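Local atomic coordinates of nitrate regulatory protein (Klebsiella oxytoca, PDB entry 4AKK), a protein that senses nitrate and nitrite and, in response, binds the nasF operon leader RNA to prevent transcription termination, switching on the nasFEDCBA genes. Residues Q254-L257 with E258-Q261; Q292-G295 with V296-L299. One frame throughout, in Å; residues are numbered along the deposited sequence.

Contact 1: residues Q254-L257 with E258-Q261; sequences QASL and EIEQ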
loop_
_atom_site.group_PDB
_atom_site.type_symbol
_atom_site.label_atom_id
_atom_site.label_comp_id
_atom_site.label_asym_id
_atom_site.label_seq_id
_atom_site.Cartn_x
_atom_site.Cartn_y
_atom_site.Cartn_z
ATOM N N GLN A 254 2.014 20.686 20.976
ATOM C CA GLN A 254 1.453 19.884 22.054
ATOM C C GLN A 254 -0.072 19.839 22.011
ATOM O O GLN A 254 -0.722 20.757 21.501
ATOM C CB GLN A 254 1.936 20.417 23.402
ATOM C CG GLN A 254 3.450 20.581 23.463
ATOM C CD GLN A 254 3.929 21.160 24.782
ATOM O OE1 GLN A 254 3.380 20.855 25.842
ATOM N NE2 GLN A 254 4.956 22.002 24.722
ATOM N N ALA A 255 -0.635 18.758 22.544
ATOM C CA ALA A 255 -2.081 18.581 22.589
ATOM C C ALA A 255 -2.768 19.755 23.294
ATOM O O ALA A 255 -2.207 20.352 24.219
ATOM C CB ALA A 255 -2.429 17.271 23.276
ATOM N N SER A 256 -3.977 20.083 22.844
ATOM C CA SER A 256 -4.765 21.167 23.431
ATOM C C SER A 256 -5.906 20.621 24.267
ATOM O O SER A 256 -6.760 19.884 23.766
ATOM C CB SER A 256 -5.348 22.062 22.338
ATOM O OG SER A 256 -6.426 22.845 22.841
ATOM N N LEU A 257 -5.929 21.000 25.537
ATOM C CA LEU A 257 -6.993 20.586 26.449
ATOM C C LEU A 257 -8.353 21.162 26.012
ATOM O O LEU A 257 -9.397 20.493 26.079
ATOM C CB LEU A 257 -6.643 21.037 27.875
ATOM C CG LEU A 257 -7.368 20.384 29.051
ATOM C CD1 LEU A 257 -8.554 21.211 29.460
ATOM C CD2 LEU A 257 -7.798 18.957 28.706
ATOM N N GLU A 258 -8.339 22.407 25.562
ATOM C CA GLU A 258 -9.580 23.038 25.141
ATOM C C GLU A 258 -10.168 22.316 23.923
ATOM O O GLU A 258 -11.343 21.970 23.917
ATOM C CB GLU A 258 -9.379 24.523 24.842
ATOM C CG GLU A 258 -10.686 25.261 24.604
ATOM C CD GLU A 258 -10.496 26.754 24.407
ATOM O OE1 GLU A 258 -9.369 27.168 24.067
ATOM O OE2 GLU A 258 -11.478 27.508 24.583
ATOM N N ILE A 259 -9.347 22.079 22.903
ATOM C CA ILE A 259 -9.794 21.311 21.737
ATOM C C ILE A 259 -10.275 19.913 22.129
ATOM O O ILE A 259 -11.299 19.439 21.647
ATOM C CB ILE A 259 -8.701 21.201 20.667
ATOM C CG1 ILE A 259 -8.443 22.586 20.062
ATOM C CG2 ILE A 259 -9.122 20.191 19.589
ATOM C CD1 ILE A 259 -7.254 22.669 19.112
ATOM N N GLU A 260 -9.541 19.257 23.016
ATOM C CA GLU A 260 -9.937 17.933 23.456
ATOM C C GLU A 260 -11.297 17.925 24.146
ATOM O O GLU A 260 -12.109 17.028 23.917
ATOM C CB GLU A 260 -8.856 17.305 24.336
ATOM C CG GLU A 260 -7.790 16.569 23.533
ATOM C CD GLU A 260 -6.558 16.220 24.357
ATOM O OE1 GLU A 260 -6.567 16.463 25.585
ATOM O OE2 GLU A 260 -5.579 15.706 23.771
ATOM N N GLN A 261 -11.552 18.927 24.979
ATOM C CA GLN A 261 -12.846 19.030 25.658
ATOM C C GLN A 261 -13.977 19.302 24.680
ATOM O O GLN A 261 -15.071 18.741 24.797
ATOM C CB GLN A 261 -12.823 20.150 26.694
ATOM C CG GLN A 261 -11.823 19.940 27.810
ATOM C CD GLN A 261 -11.704 21.175 28.700
ATOM O OE1 GLN A 261 -11.773 22.307 28.219
ATOM N NE2 GLN A 261 -11.524 20.960 29.998
#
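Ser256 and Ile259, whose CA atoms lie 5.3 Å apart, mark the point where an extended loop winds into the first turn of helix 257-267, and Ser256 is its N-cap. The backbone conformation gives the evidence: Ser256 keeps an extended backbone, whereas the residues from Leu257 to Gln261 are all helical. The first two i to i+4 bonds follow at once, Glu260 N to Ser256 O at 2.9 Å and Gln261 N to Leu257 O also at 2.9 Å.

The cap itself is made by the serine hydroxyl oxygen. With chi1 at 162°, OG swings away from its own backbone N and over the start of the helix, where it accepts from Ile259 N at 3.0 Å in a nearly straight bond (170°). An amide that has no carbonyl of a preceding turn to bond is thereby satisfied. Ile259 also packs its branch against the cap, CG1 lying 3.4 Å from Ser256 OG, while its side chain continues onto Gln286 and Arg289 of helix 277-312. Glu258 reaches the same helix at Arg281 and Ala285. Glu260, extended beyond CG, runs alongside the entering chain: its CB is 3.4 Å from Ser256 O, and its carboxylate oxygen OE2 stands 3.6 Å from Ala255 CB.

Contact 2: residues Q292-G295 with V296-L299; sequences QLRG and VEEL
Arg294 meets two successive glutamates of its own helix in different ways, one at the guanidinium edge and one over a face. Glu297 OE1 lies at the edge, practically in the guanidinium plane, and takes a hydrogen bond from Arg294 NH1 at 2.8 Å. The two flat groups stand almost perpendicular (89°), and NH1 meets OE1 from above the carboxylate plane. Glu298 brings its CG over one guanidinium face and forms a longer salt bridge, OE2 to Arg294 NE at 3.4 Å. A bend at chi2 (56°) turns the arginine along the helix toward both acids, spaced i+3 and i+4.

Backbone bonds of helix 277-312 run beneath this network: Glu297 N to Leu293 O and Glu298 N to Arg294 O are both 2.9 Å, whereas Leu299 N to Gly295 O is weak at 3.3 Å. Leu293 and Val296 turn to Phe192 of helix 180-212 and to helix 243-252. Ser67 OG of helix 56-85 hydrogen-bonds both Arg294 NH1 and Glu297 OE2, two members of a pair that lies within helix 277-312. Gathered this way, the buried Glu297 carboxylate is probably stabilised as an anion by the arginine charge and the serine bond.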
loop_
_atom_site.group_PDB
_atom_site.type_symbol
_atom_site.label_atom_id
_atom_site.label_comp_id
_atom_site.label_asym_id
_atom_site.label_seq_id
_atom_site.Cartn_x
_atom_site.Cartn_y
_atom_site.Cartn_z
ATOM N N GLN A 292 0.656 26.718 14.629
ATOM C CA GLN A 292 1.771 25.965 15.209
ATOM C C GLN A 292 2.252 24.871 14.251
ATOM O O GLN A 292 3.458 24.689 14.066
ATOM C CB GLN A 292 1.390 25.362 16.566
ATOM C CG GLN A 292 1.146 26.399 17.646
ATOM C CD GLN A 292 2.373 27.267 17.896
ATOM O OE1 GLN A 292 2.397 28.449 17.548
ATOM N NE2 GLN A 292 3.407 26.672 18.478
ATOM N N LEU A 293 1.314 24.144 13.639
ATOM C CA LEU A 293 1.693 23.111 12.681
ATOM C C LEU A 293 2.435 23.743 11.506
ATOM O O LEU A 293 3.420 23.194 11.021
ATOM C CB LEU A 293 0.464 22.347 12.181
ATOM C CG LEU A 293 -0.266 21.465 13.199
ATOM C CD1 LEU A 293 -1.654 21.116 12.687
ATOM C CD2 LEU A 293 0.527 20.198 13.525
ATOM N N ARG A 294 1.956 24.899 11.053
ATOM C CA ARG A 294 2.579 25.601 9.930
ATOM C C ARG A 294 4.049 25.923 10.227
ATOM O O ARG A 294 4.911 25.765 9.366
ATOM C CB ARG A 294 1.802 26.880 9.581
ATOM C CG ARG A 294 2.417 27.697 8.437
ATOM C CD ARG A 294 2.587 26.857 7.169
ATOM N NE ARG A 294 3.231 27.592 6.073
ATOM C CZ ARG A 294 3.631 27.031 4.934
ATOM N NH1 ARG A 294 3.431 25.737 4.735
ATOM N NH2 ARG A 294 4.218 27.759 3.986
ATOM N N GLY A 295 4.332 26.357 11.452
ATOM C CA GLY A 295 5.699 26.654 11.856
ATOM C C GLY A 295 6.608 25.466 11.619
ATOM O O GLY A 295 7.671 25.585 11.005
ATOM N N VAL A 296 6.175 24.301 12.083
ATOM C CA VAL A 296 6.944 23.089 11.881
ATOM C C VAL A 296 7.056 22.725 10.401
ATOM O O VAL A 296 8.119 22.316 9.933
ATOM C CB VAL A 296 6.349 21.910 12.663
ATOM C CG1 VAL A 296 7.030 20.641 12.257
ATOM C CG2 VAL A 296 6.503 22.135 14.161
ATOM N N GLU A 297 5.960 22.877 9.665
ATOM C CA GLU A 297 5.948 22.529 8.253
ATOM C C GLU A 297 6.953 23.374 7.461
ATOM O O GLU A 297 7.605 22.883 6.532
ATOM C CB GLU A 297 4.532 22.717 7.694
ATOM C CG GLU A 297 4.385 22.436 6.214
ATOM C CD GLU A 297 2.987 22.787 5.696
ATOM O OE1 GLU A 297 2.305 23.659 6.296
ATOM O OE2 GLU A 297 2.575 22.191 4.680
ATOM N N GLU A 298 7.064 24.650 7.819
ATOM C CA GLU A 298 8.034 25.529 7.170
ATOM C C GLU A 298 9.465 25.047 7.429
ATOM O O GLU A 298 10.338 25.172 6.567
ATOM C CB GLU A 298 7.850 26.980 7.634
ATOM C CG GLU A 298 6.513 27.574 7.216
ATOM C CD GLU A 298 6.358 29.030 7.608
ATOM O OE1 GLU A 298 6.846 29.414 8.691
ATOM O OE2 GLU A 298 5.736 29.788 6.832
ATOM N N LEU A 299 9.697 24.476 8.606
ATOM C CA LEU A 299 11.019 23.960 8.930
ATOM C C LEU A 299 11.333 22.756 8.053
ATOM O O LEU A 299 12.459 22.590 7.569
ATOM C CB LEU A 299 11.114 23.561 10.405
ATOM C CG LEU A 299 12.333 22.677 10.728
ATOM C CD1 LEU A 299 13.642 23.463 10.644
ATOM C CD2 LEU A 299 12.216 21.989 12.086
#

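In the fold
Both contacts are local, i to i+3 and i+4, and belong to the all-helical nitrate- and nitrite-sensing region, but they differ in place. Contact 1 lies at the surface, about 19 Å from the chain centre, where helix 257-267 begins; contact 2 is partly buried, about 14 Å from that centre, midway along helix 277-312. Their centres are 18 Å apart and they do not touch. Helix 277-312 links them, since it also receives side chains from contact 1, and helix 243-252 lies just before the loop of contact 1 while packing on contact 2. The surface contact relies on a neutral hydroxyl cap; the deeper one pairs charges along a single helix, with Ser67 of helix 56-85 bonded to the pair.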